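Local structure of attaching and effacing protein, pathogenesis factor (Escherichia coli, 4E9L) at residues 328-340 / 374-386. The protein probably mediates adhesion of Escherichia coli to host surfaces as an intimin/invasin-family outer-membrane adhesin, of which this chain is a run of immunoglobulin-like domains. Numbering follows the deposited sequence. Where two conformers were deposited one is given.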
loop_
_atom_site.group_PDB
_atom_site.type_symbol
_atom_site.label_atom_id
_atom_site.label_comp_id
_atom_site.label_asym_id
_atom_site.label_seq_id
_atom_site.Cartn_x
_atom_site.Cartn_y
_atom_site.Cartn_z
ATOM N N VAL A 328 10.041 -20.980 15.673
ATOM C CA VAL A 328 9.108 -21.043 14.556
ATOM C C VAL A 328 7.857 -21.819 15.010
ATOM O O VAL A 328 7.875 -23.047 15.118
ATOM C CB VAL A 328 9.724 -21.545 13.227
ATOM C CG1 VAL A 328 8.657 -21.620 12.122
ATOM C CG2 VAL A 328 10.891 -20.660 12.800
ATOM N N THR A 329 6.795 -21.075 15.323
ATOM C CA THR A 329 5.549 -21.628 15.865
ATOM C C THR A 329 4.428 -21.747 14.808
ATOM O O THR A 329 4.435 -21.008 13.830
ATOM C CB THR A 329 5.155 -20.814 17.131
ATOM O OG1 THR A 329 4.191 -21.515 17.899
ATOM C CG2 THR A 329 4.662 -19.401 16.819
ATOM N N GLY A 330 3.489 -22.668 15.041
ATOM C CA GLY A 330 2.319 -22.898 14.197
ATOM C C GLY A 330 2.610 -23.441 12.816
ATOM O O GLY A 330 1.790 -23.293 11.902
ATOM N N LEU A 331 3.758 -24.112 12.657
ATOM C CA LEU A 331 4.177 -24.635 11.369
ATOM C C LEU A 331 4.526 -26.110 11.469
ATOM O O LEU A 331 5.641 -26.488 11.892
ATOM C CB LEU A 331 5.333 -23.781 10.812
ATOM C CG LEU A 331 5.992 -24.220 9.516
ATOM C CD1 LEU A 331 5.015 -24.175 8.336
ATOM C CD2 LEU A 331 7.236 -23.386 9.239
ATOM N N LYS A 332 3.549 -26.940 11.095
ATOM C CA LYS A 332 3.691 -28.390 11.105
ATOM C C LYS A 332 4.700 -28.979 10.091
ATOM O O LYS A 332 4.527 -28.873 8.866
ATOM C CB LYS A 332 2.327 -29.101 11.043
ATOM C CG LYS A 332 2.170 -30.186 12.116
ATOM C CD LYS A 332 2.052 -29.633 13.548
ATOM C CE LYS A 332 0.630 -29.309 13.957
ATOM N NZ LYS A 332 -0.227 -30.525 14.044
ATOM N N PRO A 333 5.709 -29.693 10.612
ATOM C CA PRO A 333 6.692 -30.342 9.725
ATOM C C PRO A 333 6.081 -31.455 8.877
ATOM O O PRO A 333 4.988 -31.946 9.175
ATOM C CB PRO A 333 7.736 -30.892 10.706
ATOM C CG PRO A 333 7.502 -30.112 11.997
ATOM C CD PRO A 333 6.036 -29.933 12.032
ATOM N N ASP A 334 6.782 -31.835 7.795
ATOM C CA ASP A 334 6.369 -32.915 6.905
ATOM C C ASP A 334 6.904 -34.236 7.513
ATOM O O ASP A 334 7.556 -34.225 8.570
ATOM C CB ASP A 334 7.023 -32.719 5.505
ATOM C CG ASP A 334 6.821 -31.360 4.844
ATOM O OD1 ASP A 334 5.712 -30.811 4.950
ATOM O OD2 ASP A 334 7.763 -30.880 4.161
ATOM N N ALA A 335 6.667 -35.358 6.816
ATOM C CA ALA A 335 7.215 -36.652 7.201
ATOM C C ALA A 335 8.745 -36.550 7.041
ATOM O O ALA A 335 9.206 -35.907 6.094
ATOM C CB ALA A 335 6.668 -37.749 6.299
ATOM N N PRO A 336 9.552 -37.086 7.980
ATOM C CA PRO A 336 11.014 -37.052 7.782
ATOM C C PRO A 336 11.434 -37.991 6.639
ATOM O O PRO A 336 10.649 -38.829 6.207
ATOM C CB PRO A 336 11.592 -37.561 9.120
ATOM C CG PRO A 336 10.427 -37.838 10.008
ATOM C CD PRO A 336 9.187 -37.891 9.161
ATOM N N VAL A 337 12.652 -37.817 6.141
ATOM C CA VAL A 337 13.250 -38.641 5.082
ATOM C C VAL A 337 14.256 -39.599 5.784
ATOM O O VAL A 337 15.028 -39.169 6.636
ATOM C CB VAL A 337 13.927 -37.734 4.020
ATOM C CG1 VAL A 337 14.874 -38.528 3.136
ATOM C CG2 VAL A 337 12.878 -36.998 3.172
ATOM N N PHE A 338 14.192 -40.889 5.462
ATOM C CA PHE A 338 15.052 -41.930 6.059
ATOM C C PHE A 338 16.017 -42.523 5.054
ATOM O O PHE A 338 15.612 -42.833 3.937
ATOM C CB PHE A 338 14.179 -43.070 6.654
ATOM C CG PHE A 338 13.157 -42.577 7.654
ATOM C CD1 PHE A 338 11.818 -42.423 7.292
ATOM C CD2 PHE A 338 13.531 -42.252 8.954
ATOM C CE1 PHE A 338 10.863 -41.983 8.223
ATOM C CE2 PHE A 338 12.579 -41.814 9.883
ATOM C CZ PHE A 338 11.256 -41.654 9.503
ATOM N N SER A 339 17.281 -42.727 5.462
ATOM C CA SER A 339 18.308 -43.395 4.653
ATOM C C SER A 339 19.208 -44.236 5.561
ATOM O O SER A 339 19.079 -44.161 6.788
ATOM C CB SER A 339 19.110 -42.376 3.833
ATOM O OG SER A 339 19.831 -41.497 4.681
ATOM N N GLY A 340 20.078 -45.053 4.960
ATOM C CA GLY A 340 20.974 -45.932 5.704
ATOM C C GLY A 340 20.394 -47.325 5.815
ATOM O O GLY A 340 19.246 -47.529 5.412
ATOM N N GLN A 374 22.537 -48.526 10.959
ATOM C CA GLN A 374 22.473 -47.083 11.023
ATOM C C GLN A 374 21.243 -46.515 10.315
ATOM O O GLN A 374 20.855 -47.005 9.249
ATOM C CB GLN A 374 23.809 -46.480 10.530
ATOM C CG GLN A 374 23.975 -45.015 10.854
ATOM C CD GLN A 374 25.333 -44.494 10.452
ATOM O OE1 GLN A 374 26.309 -44.609 11.189
ATOM N NE2 GLN A 374 25.409 -43.868 9.290
ATOM N N LEU A 375 20.565 -45.539 10.977
ATOM C CA LEU A 375 19.421 -44.850 10.416
ATOM C C LEU A 375 19.672 -43.346 10.453
ATOM O O LEU A 375 19.869 -42.792 11.538
ATOM C CB LEU A 375 18.104 -45.163 11.175
ATOM C CG LEU A 375 16.825 -44.460 10.655
ATOM C CD1 LEU A 375 16.414 -44.991 9.260
ATOM C CD2 LEU A 375 15.638 -44.701 11.593
ATOM N N SER A 376 19.620 -42.697 9.273
ATOM C CA SER A 376 19.768 -41.255 9.144
ATOM C C SER A 376 18.349 -40.674 9.020
ATOM O O SER A 376 17.576 -41.115 8.161
ATOM C CB SER A 376 20.650 -40.921 7.943
ATOM O OG SER A 376 20.411 -39.630 7.412
ATOM N N VAL A 377 17.988 -39.749 9.921
ATOM C CA VAL A 377 16.654 -39.154 9.946
ATOM C C VAL A 377 16.738 -37.656 9.595
ATOM O O VAL A 377 17.317 -36.873 10.359
ATOM C CB VAL A 377 15.947 -39.408 11.319
ATOM C CG1 VAL A 377 14.555 -38.802 11.348
ATOM C CG2 VAL A 377 15.873 -40.891 11.652
ATOM N N MET A 378 16.147 -37.268 8.457
ATOM C CA MET A 378 16.181 -35.877 8.030
ATOM C C MET A 378 14.798 -35.250 8.123
ATOM O O MET A 378 13.909 -35.586 7.325
ATOM C CB MET A 378 16.817 -35.710 6.628
ATOM C CG MET A 378 16.821 -34.253 6.103
ATOM S SD MET A 378 17.583 -32.992 7.194
ATOM C CE MET A 378 19.352 -33.447 7.040
ATOM N N PRO A 379 14.582 -34.364 9.125
ATOM C CA PRO A 379 13.283 -33.691 9.230
ATOM C C PRO A 379 13.087 -32.765 8.024
ATOM O O PRO A 379 14.064 -32.256 7.435
ATOM C CB PRO A 379 13.388 -32.902 10.533
ATOM C CG PRO A 379 14.833 -32.628 10.688
ATOM C CD PRO A 379 15.526 -33.852 10.142
ATOM N N ARG A 380 11.828 -32.571 7.662
ATOM C CA ARG A 380 11.435 -31.754 6.525
ATOM C C ARG A 380 10.375 -30.753 6.939
ATOM O O ARG A 380 9.430 -31.101 7.667
ATOM C CB ARG A 380 10.883 -32.661 5.395
ATOM C CG ARG A 380 11.950 -33.424 4.632
ATOM C CD ARG A 380 12.471 -32.533 3.525
ATOM N NE ARG A 380 13.619 -33.109 2.837
ATOM C CZ ARG A 380 13.556 -33.699 1.651
ATOM N NH1 ARG A 380 12.394 -33.803 1.014
ATOM N NH2 ARG A 380 14.653 -34.196 1.092
ATOM N N VAL A 381 10.516 -29.515 6.448
ATOM C CA VAL A 381 9.560 -28.428 6.717
ATOM C C VAL A 381 9.386 -27.698 5.377
ATOM O O VAL A 381 10.373 -27.229 4.812
ATOM C CB VAL A 381 10.040 -27.471 7.858
ATOM C CG1 VAL A 381 9.120 -26.265 7.986
ATOM C CG2 VAL A 381 10.136 -28.189 9.200
ATOM N N ASN A 382 8.152 -27.638 4.862
ATOM C CA ASN A 382 7.830 -26.995 3.569
ATOM C C ASN A 382 8.735 -27.499 2.430
ATOM O O ASN A 382 9.300 -26.705 1.676
ATOM C CB ASN A 382 7.840 -25.448 3.689
ATOM C CG ASN A 382 6.749 -24.871 4.574
ATOM O OD1 ASN A 382 5.623 -25.396 4.671
ATOM N ND2 ASN A 382 7.048 -23.746 5.217
ATOM N N GLY A 383 8.907 -28.822 2.376
ATOM C CA GLY A 383 9.732 -29.514 1.400
ATOM C C GLY A 383 11.233 -29.315 1.516
ATOM O O GLY A 383 11.966 -29.734 0.619
ATOM N N GLN A 384 11.724 -28.700 2.601
ATOM C CA GLN A 384 13.165 -28.454 2.746
ATOM C C GLN A 384 13.762 -29.197 3.945
ATOM O O GLN A 384 13.069 -29.351 4.954
ATOM C CB GLN A 384 13.430 -26.940 2.937
ATOM C CG GLN A 384 12.971 -26.038 1.781
ATOM C CD GLN A 384 13.812 -26.211 0.540
ATOM O OE1 GLN A 384 13.375 -26.803 -0.450
ATOM N NE2 GLN A 384 15.043 -25.711 0.572
ATOM N N ASN A 385 15.081 -29.546 3.883
ATOM C CA ASN A 385 15.797 -30.138 5.015
ATOM C C ASN A 385 15.719 -29.143 6.164
ATOM O O ASN A 385 15.957 -27.952 5.967
ATOM C CB ASN A 385 17.255 -30.426 4.676
ATOM C CG ASN A 385 17.443 -31.591 3.737
ATOM O OD1 ASN A 385 16.500 -32.269 3.318
ATOM N ND2 ASN A 385 18.678 -31.841 3.386
ATOM N N ALA A 386 15.300 -29.614 7.329
ATOM C CA ALA A 386 15.042 -28.743 8.466
ATOM C C ALA A 386 16.172 -28.665 9.510
ATOM O O ALA A 386 16.089 -27.857 10.438
ATOM C CB ALA A 386 13.718 -29.135 9.104
HETATM O O HOH W 1 5.974 -28.431 6.537
HETATM O O HOH W 2 9.984 -33.815 9.524
HETATM O O HOH W 3 18.093 -39.273 5.654
#
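The carbonyl oxygen of V337 takes the amide of M378 at 2.9 Å, in its carbonyl plane, and a longer bond (3.2 Å) from a water that also meets the S339 hydroxyl. V337 N returns a nearly straight bond to M378 O (2.8 Å), and S339 and S376 pair in the same reciprocal way, so strand 337-339 runs antiparallel to 374-378. On the face shared by F338 and V377, V377 CG2 meets the phenyl ring at its edge, 3.8 Å from F338 CD2, while L375 CD1 reaches F338 CB. On the other face V337 CG2, turned beside its backbone N, lies 3.7 Å above the plane of the R380 guanidinium, over its centre; R380 NE is tied to N385 OD1. Past P336 the ladder loosens: D334 N still bonds R380 O (2.8 Å), but a water joins D334 O to R380 N. The D334 carboxylate then grips the type I' turn from V381 to Q384, OD2 receiving G383 N (3.0 Å) and OD1 reaching N382 N through a water. Beyond it, L331 CD2 packs on V381 CG1. V381 and P333 also touch F318 of strand 313-319 in the facing sheet, as expected of the two-sheet sandwich of an immunoglobulin-like invasin domain.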